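Flagellar protein FlgA (Thermotoga maritima, PDB 3FRN) is a periplasmic flagellar protein that probably acts as a chaperone in forming the P-ring of the flagellar basal body. Local coordinates at residues L12-L20 with E31-P39; S118-L126 with V133-K141. All blocks are in the same frame, centred on the assembly; numbering follows the deposited sequence.

Contact 1 pairs two short strands of the N-terminal FlgA region (12-20 with 31-39), and contact 2 pairs two long strands of the HotDog-like region that follows it in the chain (118-126 with 133-141). Their centres lie about 18 Å apart, yet they meet through one side chain. Leu38, facing away from residues 12-20, sets its CD1 3.6 Å from Leu126 CD1 and 3.8 Å from Leu135 CD2, with Val133 close by. A polar tie runs alongside: Ile36 N is hydrogen-bonded to Thr99 OG1 on strand 93-101, a neighbour of strand 132-148. Leu38 and the Ile36-Thr99 bond join the two regions here.

Contact 1 of 2, residues L12-L20 with E31-P39; sequences LASPGVLFL and EKNLMILLP
Leu18 lays its CB against both methyls of Leu37, 3.6 Å from CD1, and its CD2 beside Leu34 CD2 and Met35 CG (3.7 Å to the latter), side by side with Leu34 and Met35 and pointing the same way. Ala13 CB touches Leu37 CD2. This apolar side of the two-stranded antiparallel ribbon packs on Ile67, Val69, Tyr43 and Val45 of the neighbouring strands. Gly16 and Leu37 form a hydrogen-bonded pair: Gly16 N reaches a lone pair of Leu37 O, and Leu37 N returns to Gly16 O at 2.9 Å. Leu18 N gives a nearly straight bond to Met35 O (172°), and Leu34 N meets Leu18 O end-on. On the other face, Val17 CG1, anti to its own N (chi1 168°), rests against Asn33 ND2 and above one face of the Phe19 ring, offset toward its rim. That ring presents its edge to Glu31 O, 3.4 Å from CE1. With an alanine at Phe19, Val17 CG1 and the Glu31 carbonyl would probably lose their aromatic neighbour, leaving a gap beside residues 31-32. Backbone bonds thus set the alignment, while leucines, with Met35 and Ala13, fill one side and a single aromatic ring flanks the end.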
ATOM      1  N   LEU A  12     -15.995 -21.430   1.198  1.00 42.65           N
ATOM      2  CA  LEU A  12     -15.896 -21.535   2.648  1.00 41.92           C
ATOM      3  C   LEU A  12     -15.475 -22.954   3.015  1.00 40.55           C
ATOM      4  O   LEU A  12     -16.169 -23.921   2.694  1.00 33.60           O
ATOM      5  CB  LEU A  12     -17.221 -21.176   3.323  1.00 35.46           C
ATOM      6  CG  LEU A  12     -17.203 -21.441   4.832  1.00 47.62           C
ATOM      7  CD1 LEU A  12     -17.427 -20.162   5.618  1.00 61.82           C
ATOM      8  CD2 LEU A  12     -18.190 -22.544   5.240  1.00 55.17           C
ATOM      9  N   ALA A  13     -14.341 -23.074   3.693  1.00 34.17           N
ATOM     10  CA  ALA A  13     -13.784 -24.382   3.984  1.00 35.60           C
ATOM     11  C   ALA A  13     -13.569 -24.626   5.472  1.00 37.72           C
ATOM     12  O   ALA A  13     -13.783 -23.746   6.307  1.00 36.85           O
ATOM     13  CB  ALA A  13     -12.468 -24.582   3.210  1.00 37.87           C
ATOM     14  N   SER A  14     -13.144 -25.845   5.783  1.00 42.57           N
ATOM     15  CA  SER A  14     -12.794 -26.224   7.144  0.50 42.89           C
ATOM     16  C   SER A  14     -11.343 -26.697   7.138  1.00 41.22           C
ATOM     17  O   SER A  14     -10.790 -26.985   6.067  1.00 41.20           O
ATOM     18  CB  SER A  14     -13.744 -27.316   7.644  0.50 44.32           C
ATOM     19  OG  SER A  14     -13.863 -28.361   6.696  0.50 53.85           O
ATOM     20  N   PRO A  15     -10.688 -26.749   8.321  1.00 37.47           N
ATOM     21  CA  PRO A  15      -9.276 -27.140   8.186  1.00 38.03           C
ATOM     22  C   PRO A  15      -9.065 -28.536   7.603  1.00 40.02           C
ATOM     23  O   PRO A  15      -9.855 -29.438   7.857  1.00 40.02           O
ATOM     24  CB  PRO A  15      -8.755 -27.082   9.627  1.00 38.47           C
ATOM     25  CG  PRO A  15      -9.692 -26.158  10.335  1.00 36.10           C
ATOM     26  CD  PRO A  15     -11.032 -26.465   9.727  1.00 40.57           C
ATOM     27  N   GLY A  16      -8.004 -28.709   6.823  1.00 44.93           N
ATOM     28  CA  GLY A  16      -7.746 -29.999   6.202  1.00 39.86           C
ATOM     29  C   GLY A  16      -6.869 -29.891   4.982  1.00 41.69           C
ATOM     30  O   GLY A  16      -5.903 -29.139   4.968  1.00 45.28           O
ATOM     31  N   VAL A  17      -7.194 -30.660   3.952  1.00 36.10           N
ATOM     32  CA  VAL A  17      -6.441 -30.594   2.710  1.00 40.99           C
ATOM     33  C   VAL A  17      -7.403 -30.158   1.618  1.00 40.20           C
ATOM     34  O   VAL A  17      -8.485 -30.715   1.497  1.00 40.40           O
ATOM     35  CB  VAL A  17      -5.789 -31.958   2.355  1.00 38.66           C
ATOM     36  CG1 VAL A  17      -5.269 -31.954   0.936  1.00 32.13           C
ATOM     37  CG2 VAL A  17      -4.666 -32.294   3.324  1.00 40.50           C
ATOM     38  N   LEU A  18      -7.016 -29.146   0.848  1.00 42.50           N
ATOM     39  CA  LEU A  18      -7.824 -28.667  -0.273  1.00 40.01           C
ATOM     40  C   LEU A  18      -7.484 -29.423  -1.547  1.00 41.38           C
ATOM     41  O   LEU A  18      -6.313 -29.612  -1.867  1.00 40.32           O
ATOM     42  CB  LEU A  18      -7.600 -27.172  -0.496  1.00 41.84           C
ATOM     43  CG  LEU A  18      -8.209 -26.487  -1.724  1.00 31.69           C
ATOM     44  CD1 LEU A  18      -9.651 -26.099  -1.474  1.00 41.65           C
ATOM     45  CD2 LEU A  18      -7.390 -25.265  -2.059  1.00 44.86           C
ATOM     46  N   PHE A  19      -8.522 -29.848  -2.265  1.00 41.60           N
ATOM     47  CA  PHE A  19      -8.366 -30.537  -3.534  1.00 42.09           C
ATOM     48  C   PHE A  19      -9.001 -29.722  -4.642  1.00 41.49           C
ATOM     49  O   PHE A  19      -9.943 -28.971  -4.398  1.00 38.37           O
ATOM     50  CB  PHE A  19      -9.037 -31.909  -3.490  1.00 42.18           C
ATOM     51  CG  PHE A  19      -8.454 -32.845  -2.472  1.00 43.64           C
ATOM     52  CD1 PHE A  19      -7.309 -33.576  -2.757  1.00 46.21           C
ATOM     53  CD2 PHE A  19      -9.066 -33.017  -1.239  1.00 42.50           C
ATOM     54  CE1 PHE A  19      -6.774 -34.452  -1.825  1.00 47.66           C
ATOM     55  CE2 PHE A  19      -8.541 -33.897  -0.302  1.00 43.59           C
ATOM     56  CZ  PHE A  19      -7.392 -34.615  -0.597  1.00 44.61           C
ATOM     57  N   LEU A  20      -8.494 -29.902  -5.860  1.00 40.01           N
ATOM     58  CA  LEU A  20      -9.006 -29.225  -7.052  1.00 40.18           C
ATOM     59  C   LEU A  20     -10.538 -29.243  -7.174  1.00 40.80           C
ATOM     60  O   LEU A  20     -11.137 -28.221  -7.503  1.00 43.63           O
ATOM     61  CB  LEU A  20      -8.366 -29.828  -8.306  1.00 39.01           C
ATOM     62  CG  LEU A  20      -8.700 -29.220  -9.668  1.00 35.61           C
ATOM     63  CD1 LEU A  20      -8.224 -27.775  -9.762  1.00 35.18           C
ATOM     64  CD2 LEU A  20      -8.078 -30.064 -10.757  1.00 28.03           C
ATOM     65  N   GLU A  31      -6.658 -36.611  -6.050  1.00 56.55           N
ATOM     66  CA  GLU A  31      -6.216 -36.991  -4.720  1.00 58.04           C
ATOM     67  C   GLU A  31      -4.960 -36.227  -4.303  1.00 57.21           C
ATOM     68  O   GLU A  31      -4.417 -36.463  -3.222  1.00 58.86           O
ATOM     69  CB  GLU A  31      -5.970 -38.505  -4.670  1.00 58.36           C
ATOM     70  CG  GLU A  31      -6.218 -39.143  -3.307  1.00 61.89           C
ATOM     71  CD  GLU A  31      -7.661 -39.014  -2.850  1.00 63.40           C
ATOM     72  OE1 GLU A  31      -7.904 -38.296  -1.853  1.00 56.98           O
ATOM     73  OE2 GLU A  31      -8.548 -39.623  -3.492  1.00 63.12           O
ATOM     74  N   LYS A  32      -4.505 -35.307  -5.150  1.00 55.86           N
ATOM     75  CA  LYS A  32      -3.296 -34.553  -4.830  1.00 53.89           C
ATOM     76  C   LYS A  32      -3.584 -33.320  -3.974  1.00 53.83           C
ATOM     77  O   LYS A  32      -4.571 -32.606  -4.188  1.00 51.02           O
ATOM     78  CB  LYS A  32      -2.481 -34.212  -6.084  1.00 51.60           C
ATOM     79  CG  LYS A  32      -2.614 -32.800  -6.609  1.00 48.93           C
ATOM     80  CD  LYS A  32      -1.267 -32.280  -7.094  1.00 48.32           C
ATOM     81  CE  LYS A  32      -0.685 -33.155  -8.197  1.00 50.33           C
ATOM     82  NZ  LYS A  32       0.737 -32.824  -8.479  1.00 55.47           N
ATOM     83  N   ASN A  33      -2.713 -33.107  -2.992  1.00 55.84           N
ATOM     84  CA  ASN A  33      -2.812 -31.995  -2.048  1.00 56.50           C
ATOM     85  C   ASN A  33      -2.463 -30.675  -2.727  1.00 53.15           C
ATOM     86  O   ASN A  33      -1.362 -30.502  -3.247  1.00 53.48           O
ATOM     87  CB  ASN A  33      -1.913 -32.273  -0.828  1.00 58.63           C
ATOM     88  CG  ASN A  33      -1.639 -31.027   0.027  1.00 72.88           C
ATOM     89  OD1 ASN A  33      -0.498 -30.785   0.424  1.00 81.24           O
ATOM     90  ND2 ASN A  33      -2.677 -30.250   0.324  1.00 86.99           N
ATOM     91  N   LEU A  34      -3.425 -29.758  -2.732  1.00 50.74           N
ATOM     92  CA  LEU A  34      -3.235 -28.454  -3.346  1.00 52.86           C
ATOM     93  C   LEU A  34      -2.761 -27.445  -2.305  1.00 52.49           C
ATOM     94  O   LEU A  34      -1.755 -26.765  -2.503  1.00 53.55           O
ATOM     95  CB  LEU A  34      -4.536 -27.986  -4.005  1.00 56.39           C
ATOM     96  CG  LEU A  34      -4.567 -26.760  -4.924  1.00 57.68           C
ATOM     97  CD1 LEU A  34      -3.697 -26.967  -6.145  1.00 65.38           C
ATOM     98  CD2 LEU A  34      -5.992 -26.491  -5.346  1.00 51.69           C
ATOM     99  N   MET A  35      -3.498 -27.355  -1.199  1.00 49.46           N
ATOM    100  CA  MET A  35      -3.165 -26.454  -0.096  1.00 45.28           C
ATOM    101  C   MET A  35      -3.444 -27.143   1.236  1.00 42.97           C
ATOM    102  O   MET A  35      -4.292 -28.034   1.312  1.00 43.98           O
ATOM    103  CB  MET A  35      -4.009 -25.167  -0.158  1.00 45.08           C
ATOM    104  CG  MET A  35      -3.849 -24.304  -1.417  1.00 44.19           C
ATOM    105  SD  MET A  35      -2.838 -22.817  -1.241  1.00 47.29           S
ATOM    106  CE  MET A  35      -3.928 -21.658  -2.029  1.00 46.48           C
ATOM    107  N   ILE A  36      -2.710 -26.733   2.269  1.00 42.93           N
ATOM    108  CA  ILE A  36      -2.978 -27.136   3.650  0.50 34.81           C
ATOM    109  C   ILE A  36      -3.835 -26.046   4.270  1.00 37.14           C
ATOM    110  O   ILE A  36      -3.368 -24.935   4.458  1.00 34.22           O
ATOM    111  CB  ILE A  36      -1.663 -27.278   4.478  0.50 37.57           C
ATOM    112  CG1 ILE A  36      -0.686 -28.241   3.797  0.50 25.90           C
ATOM    113  CG2 ILE A  36      -1.954 -27.727   5.913  0.50 24.34           C
ATOM    114  CD1 ILE A  36      -1.248 -29.627   3.556  0.50 31.11           C
ATOM    115  N   LEU A  37      -5.084 -26.365   4.587  1.00 35.24           N
ATOM    116  CA  LEU A  37      -6.030 -25.367   5.056  1.00 32.16           C
ATOM    117  C   LEU A  37      -6.020 -25.251   6.587  1.00 35.34           C
ATOM    118  O   LEU A  37      -6.352 -26.206   7.282  1.00 36.28           O
ATOM    119  CB  LEU A  37      -7.423 -25.750   4.559  1.00 31.43           C
ATOM    120  CG  LEU A  37      -8.042 -25.182   3.279  1.00 36.95           C
ATOM    121  CD1 LEU A  37      -7.057 -24.870   2.188  1.00 30.70           C
ATOM    122  CD2 LEU A  37      -9.109 -26.145   2.788  1.00 41.22           C
ATOM    123  N   LEU A  38      -5.618 -24.092   7.117  1.00 36.67           N
ATOM    124  CA  LEU A  38      -5.492 -23.918   8.576  1.00 31.11           C
ATOM    125  C   LEU A  38      -6.551 -22.972   9.108  1.00 34.79           C
ATOM    126  O   LEU A  38      -6.972 -22.046   8.406  1.00 36.37           O
ATOM    127  CB  LEU A  38      -4.071 -23.437   8.948  1.00 39.45           C
ATOM    128  CG  LEU A  38      -2.883 -24.359   8.670  1.00 41.95           C
ATOM    129  CD1 LEU A  38      -1.577 -23.624   8.900  1.00 38.08           C
ATOM    130  CD2 LEU A  38      -2.906 -25.630   9.544  1.00 41.73           C
ATOM    131  N   PRO A  39      -7.013 -23.200  10.353  1.00 36.88           N
ATOM    132  CA  PRO A  39      -8.210 -22.495  10.743  1.00 34.36           C
ATOM    133  C   PRO A  39      -7.995 -20.980  10.806  1.00 35.36           C
ATOM    134  O   PRO A  39      -6.946 -20.518  11.262  1.00 37.06           O
ATOM    135  CB  PRO A  39      -8.502 -23.050  12.148  1.00 39.08           C
ATOM    136  CG  PRO A  39      -7.153 -23.501  12.642  1.00 25.04           C
ATOM    137  CD  PRO A  39      -6.487 -24.045  11.438  1.00 31.46           C
TER

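Contact 2 of 2, residues S118-L126 with V133-K141; sequences SKNLFSVFL and VTLNMLLRK
Phe122 and Leu139 meet at about a right angle, ring CD2 3.7 Å from Leu139 CD1, on the inner face of an antiparallel beta hairpin in the HotDog-like domain. Helix 74-87 covers this face, touching Phe122, Leu126 and Leu139. Between the strands the ladder is regular: Phe122, Val124 and Leu126 each use both N and O, paired in turn with Met137, Leu135 and Val133. The Val124 N to Leu135 O bond is short at 2.7 Å, and Leu135 N answers to Val124 O nearly straight (172°). Beyond the Phe122-Met137 pair, Asn120 O accepts Leu139 N at 2.8 Å, while its side-chain ND2 is satisfied by Phe171 O. The intervening residues turn their amides outward: Ser123 and Phe125 bond to Thr115 and Arg113 of strand 111-118, Thr134 and Asn136 to strand 93-101, making both hairpin strands interior to the sheet. Carbonyls also receive CA-H groups, as from Asn136 CA to Phe122 O at 3.4 Å. On the opposite face, Thr134 OG1, placed beside its backbone N (chi1 -39°), lies at the edge of the Phe125 ring, 3.7 Å from CD1.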
ATOM      1  N   SER A 118      10.090 -11.987  -1.253  1.00 51.11           N
ATOM      2  CA  SER A 118      10.274 -10.863  -2.156  1.00 50.55           C
ATOM      3  C   SER A 118       9.398  -9.712  -1.676  1.00 52.32           C
ATOM      4  O   SER A 118       9.000  -9.667  -0.505  1.00 56.07           O
ATOM      5  CB  SER A 118       9.887 -11.256  -3.585  1.00 51.92           C
ATOM      6  OG  SER A 118       8.479 -11.465  -3.688  1.00 45.61           O
ATOM      7  N   LYS A 119       9.095  -8.793  -2.588  1.00 50.60           N
ATOM      8  CA  LYS A 119       8.192  -7.685  -2.314  1.00 47.93           C
ATOM      9  C   LYS A 119       6.779  -8.207  -2.051  1.00 44.35           C
ATOM     10  O   LYS A 119       6.189  -8.882  -2.906  1.00 41.14           O
ATOM     11  CB  LYS A 119       8.202  -6.704  -3.492  1.00 49.04           C
ATOM     12  CG  LYS A 119       7.438  -5.416  -3.258  1.00 50.32           C
ATOM     13  CD  LYS A 119       7.269  -4.652  -4.560  1.00 55.15           C
ATOM     14  CE  LYS A 119       6.334  -3.463  -4.395  1.00 58.08           C
ATOM     15  NZ  LYS A 119       6.850  -2.467  -3.414  1.00 53.97           N
ATOM     16  N   ASN A 120       6.272  -7.913  -0.851  1.00 40.26           N
ATOM     17  CA  ASN A 120       4.904  -8.255  -0.418  1.00 39.44           C
ATOM     18  C   ASN A 120       4.623  -9.748  -0.191  1.00 37.30           C
ATOM     19  O   ASN A 120       3.472 -10.159  -0.060  1.00 36.46           O
ATOM     20  CB  ASN A 120       3.849  -7.648  -1.362  1.00 34.60           C
ATOM     21  CG  ASN A 120       3.893  -6.140  -1.390  1.00 39.86           C
ATOM     22  OD1 ASN A 120       4.267  -5.496  -0.408  1.00 32.78           O
ATOM     23  ND2 ASN A 120       3.516  -5.562  -2.525  1.00 38.33           N
ATOM     24  N   LEU A 121       5.686 -10.544  -0.139  1.00 38.00           N
ATOM     25  CA  LEU A 121       5.578 -11.993  -0.042  1.00 32.87           C
ATOM     26  C   LEU A 121       6.445 -12.519   1.105  1.00 34.63           C
ATOM     27  O   LEU A 121       7.662 -12.320   1.129  1.00 26.08           O
ATOM     28  CB  LEU A 121       5.999 -12.625  -1.369  1.00 36.06           C
ATOM     29  CG  LEU A 121       5.869 -14.137  -1.558  1.00 35.80           C
ATOM     30  CD1 LEU A 121       4.435 -14.558  -1.581  1.00 25.47           C
ATOM     31  CD2 LEU A 121       6.555 -14.547  -2.861  1.00 38.35           C
ATOM     32  N   PHE A 122       5.807 -13.180   2.065  1.00 32.41           N
ATOM     33  CA  PHE A 122       6.516 -13.673   3.234  1.00 37.19           C
ATOM     34  C   PHE A 122       6.269 -15.159   3.442  1.00 40.11           C
ATOM     35  O   PHE A 122       5.163 -15.646   3.188  1.00 32.63           O
ATOM     36  CB  PHE A 122       6.111 -12.870   4.480  1.00 38.88           C
ATOM     37  CG  PHE A 122       6.640 -11.463   4.483  1.00 35.95           C
ATOM     38  CD1 PHE A 122       7.845 -11.159   5.112  1.00 38.48           C
ATOM     39  CD2 PHE A 122       5.944 -10.439   3.846  1.00 43.41           C
ATOM     40  CE1 PHE A 122       8.349  -9.858   5.106  1.00 34.72           C
ATOM     41  CE2 PHE A 122       6.444  -9.134   3.832  1.00 43.25           C
ATOM     42  CZ  PHE A 122       7.644  -8.847   4.462  1.00 32.56           C
ATOM     43  N   SER A 123       7.315 -15.875   3.868  1.00 40.11           N
ATOM     44  CA  SER A 123       7.186 -17.280   4.242  0.50 39.74           C
ATOM     45  C   SER A 123       6.950 -17.399   5.734  1.00 38.36           C
ATOM     46  O   SER A 123       7.841 -17.115   6.529  1.00 34.74           O
ATOM     47  CB  SER A 123       8.429 -18.082   3.853  0.50 39.64           C
ATOM     48  OG  SER A 123       8.287 -18.666   2.568  0.50 49.41           O
ATOM     49  N   VAL A 124       5.751 -17.830   6.107  1.00 34.53           N
ATOM     50  CA  VAL A 124       5.413 -18.023   7.503  1.00 34.67           C
ATOM     51  C   VAL A 124       5.555 -19.492   7.878  1.00 38.96           C
ATOM     52  O   VAL A 124       4.725 -20.344   7.502  1.00 43.03           O
ATOM     53  CB  VAL A 124       3.963 -17.567   7.805  1.00 42.28           C
ATOM     54  CG1 VAL A 124       3.666 -17.743   9.273  1.00 38.46           C
ATOM     55  CG2 VAL A 124       3.754 -16.111   7.385  1.00 40.89           C
ATOM     56  N   PHE A 125       6.592 -19.780   8.645  1.00 41.08           N
ATOM     57  CA  PHE A 125       6.893 -21.138   9.044  1.00 43.21           C
ATOM     58  C   PHE A 125       6.284 -21.455  10.403  1.00 45.15           C
ATOM     59  O   PHE A 125       6.518 -20.735  11.384  1.00 48.07           O
ATOM     60  CB  PHE A 125       8.406 -21.352   9.090  1.00 38.99           C
ATOM     61  CG  PHE A 125       8.802 -22.668   9.677  1.00 45.79           C
ATOM     62  CD1 PHE A 125       8.518 -23.853   9.004  1.00 49.27           C
ATOM     63  CD2 PHE A 125       9.451 -22.729  10.910  1.00 30.83           C
ATOM     64  CE1 PHE A 125       8.876 -25.077   9.539  1.00 40.72           C
ATOM     65  CE2 PHE A 125       9.813 -23.950  11.453  1.00 21.15           C
ATOM     66  CZ  PHE A 125       9.528 -25.125  10.766  1.00 47.55           C
ATOM     67  N   LEU A 126       5.526 -22.548  10.463  1.00 38.98           N
ATOM     68  CA  LEU A 126       4.874 -22.963  11.703  1.00 34.16           C
ATOM     69  C   LEU A 126       5.371 -24.324  12.147  1.00 38.87           C
ATOM     70  O   LEU A 126       5.280 -25.295  11.396  1.00 42.47           O
ATOM     71  CB  LEU A 126       3.347 -23.011  11.516  1.00 36.60           C
ATOM     72  CG  LEU A 126       2.669 -21.811  10.863  1.00 46.99           C
ATOM     73  CD1 LEU A 126       1.150 -22.091  10.674  1.00 31.58           C
ATOM     74  CD2 LEU A 126       2.886 -20.570  11.703  1.00 50.46           C
ATOM     75  N   VAL A 133       4.336 -26.572   8.949  1.00 37.66           N
ATOM     76  CA  VAL A 133       3.699 -25.924   7.791  1.00 42.31           C
ATOM     77  C   VAL A 133       4.389 -24.598   7.419  1.00 38.57           C
ATOM     78  O   VAL A 133       4.579 -23.737   8.273  1.00 40.42           O
ATOM     79  CB  VAL A 133       2.188 -25.667   8.025  1.00 44.76           C
ATOM     80  CG1 VAL A 133       1.508 -25.161   6.758  1.00 50.10           C
ATOM     81  CG2 VAL A 133       1.494 -26.919   8.517  1.00 48.88           C
ATOM     82  N   THR A 134       4.779 -24.450   6.151  1.00 33.09           N
ATOM     83  CA  THR A 134       5.179 -23.142   5.601  1.00 36.09           C
ATOM     84  C   THR A 134       4.031 -22.543   4.748  1.00 41.19           C
ATOM     85  O   THR A 134       3.515 -23.188   3.824  1.00 31.37           O
ATOM     86  CB  THR A 134       6.495 -23.230   4.802  1.00 44.33           C
ATOM     87  OG1 THR A 134       7.397 -24.123   5.469  1.00 46.41           O
ATOM     88  CG2 THR A 134       7.182 -21.841   4.652  1.00 36.44           C
ATOM     89  N   LEU A 135       3.602 -21.332   5.093  1.00 39.55           N
ATOM     90  CA  LEU A 135       2.609 -20.618   4.294  1.00 37.75           C
ATOM     91  C   LEU A 135       3.312 -19.456   3.634  1.00 41.93           C
ATOM     92  O   LEU A 135       3.925 -18.633   4.324  1.00 38.95           O
ATOM     93  CB  LEU A 135       1.496 -20.032   5.156  1.00 36.66           C
ATOM     94  CG  LEU A 135       0.893 -20.769   6.345  1.00 51.13           C
ATOM     95  CD1 LEU A 135       0.201 -19.745   7.218  1.00 53.79           C
ATOM     96  CD2 LEU A 135      -0.095 -21.804   5.874  1.00 36.82           C
ATOM     97  N   ASN A 136       3.231 -19.390   2.306  1.00 37.93           N
ATOM     98  CA  ASN A 136       3.690 -18.211   1.584  1.00 40.26           C
ATOM     99  C   ASN A 136       2.502 -17.269   1.494  1.00 45.93           C
ATOM    100  O   ASN A 136       1.441 -17.625   0.962  1.00 44.54           O
ATOM    101  CB  ASN A 136       4.273 -18.570   0.213  1.00 39.61           C
ATOM    102  CG  ASN A 136       5.627 -19.261   0.316  1.00 41.93           C
ATOM    103  OD1 ASN A 136       6.392 -19.299  -0.647  1.00 53.08           O
ATOM    104  ND2 ASN A 136       5.932 -19.805   1.487  1.00 51.14           N
ATOM    105  N   MET A 137       2.662 -16.092   2.088  1.00 41.38           N
ATOM    106  CA  MET A 137       1.546 -15.174   2.249  1.00 34.99           C
ATOM    107  C   MET A 137       1.777 -13.854   1.496  1.00 38.18           C
ATOM    108  O   MET A 137       2.809 -13.202   1.658  1.00 39.11           O
ATOM    109  CB  MET A 137       1.230 -14.967   3.747  1.00 38.07           C
ATOM    110  CG  MET A 137       0.727 -16.272   4.465  1.00 28.01           C
ATOM    111  SD  MET A 137      -0.021 -16.080   6.104  1.00 33.81           S
ATOM    112  CE  MET A 137      -1.643 -15.483   5.700  1.00 33.94           C
ATOM    113  N   LEU A 138       0.819 -13.504   0.640  1.00 36.50           N
ATOM    114  CA  LEU A 138       0.837 -12.243  -0.087  1.00 37.98           C
ATOM    115  C   LEU A 138       0.149 -11.174   0.753  1.00 40.89           C
ATOM    116  O   LEU A 138      -0.980 -11.358   1.219  1.00 37.01           O
ATOM    117  CB  LEU A 138       0.151 -12.391  -1.449  1.00 36.71           C
ATOM    118  CG  LEU A 138       0.059 -11.213  -2.429  1.00 33.51           C
ATOM    119  CD1 LEU A 138       1.387 -10.872  -3.094  1.00 27.32           C
ATOM    120  CD2 LEU A 138      -0.969 -11.550  -3.483  1.00 37.57           C
ATOM    121  N   LEU A 139       0.854 -10.065   0.946  1.00 38.21           N
ATOM    122  CA  LEU A 139       0.362  -8.962   1.745  1.00 38.97           C
ATOM    123  C   LEU A 139      -0.299  -7.898   0.871  1.00 38.60           C
ATOM    124  O   LEU A 139       0.245  -7.502  -0.157  1.00 34.89           O
ATOM    125  CB  LEU A 139       1.512  -8.343   2.546  1.00 37.95           C
ATOM    126  CG  LEU A 139       1.806  -8.851   3.960  1.00 43.32           C
ATOM    127  CD1 LEU A 139       2.204 -10.322   3.977  1.00 38.05           C
ATOM    128  CD2 LEU A 139       2.884  -7.993   4.604  1.00 39.60           C
ATOM    129  N   ARG A 140      -1.471  -7.439   1.300  1.00 42.18           N
ATOM    130  CA  ARG A 140      -2.219  -6.390   0.609  1.00 42.29           C
ATOM    131  C   ARG A 140      -2.695  -5.339   1.595  1.00 41.79           C
ATOM    132  O   ARG A 140      -3.163  -5.667   2.684  1.00 34.62           O
ATOM    133  CB  ARG A 140      -3.460  -6.966  -0.074  1.00 44.10           C
ATOM    134  CG  ARG A 140      -3.205  -7.692  -1.376  1.00 58.82           C
ATOM    135  CD  ARG A 140      -4.519  -8.164  -1.986  1.00 69.17           C
ATOM    136  NE  ARG A 140      -4.338  -8.750  -3.315  1.00 75.85           N
ATOM    137  CZ  ARG A 140      -5.275  -9.432  -3.970  1.00 76.30           C
ATOM    138  NH1 ARG A 140      -6.472  -9.625  -3.425  1.00 68.12           N
ATOM    139  NH2 ARG A 140      -5.015  -9.927  -5.174  1.00 76.60           N
ATOM    140  N   LYS A 141      -2.580  -4.074   1.201  1.00 43.76           N
ATOM    141  CA  LYS A 141      -3.229  -2.984   1.917  1.00 39.92           C
ATOM    142  C   LYS A 141      -4.001  -2.162   0.894  1.00 41.81           C
ATOM    143  O   LYS A 141      -3.435  -1.310   0.197  1.00 39.11           O
ATOM    144  CB  LYS A 141      -2.218  -2.124   2.667  1.00 37.25           C
ATOM    145  CG  LYS A 141      -2.856  -1.172   3.668  1.00 34.83           C
ATOM    146  CD  LYS A 141      -1.791  -0.465   4.481  1.00 30.59           C
ATOM    147  CE  LYS A 141      -2.352   0.036   5.794  1.00 43.11           C
ATOM    148  NZ  LYS A 141      -1.264   0.356   6.764  1.00 49.29           N
TER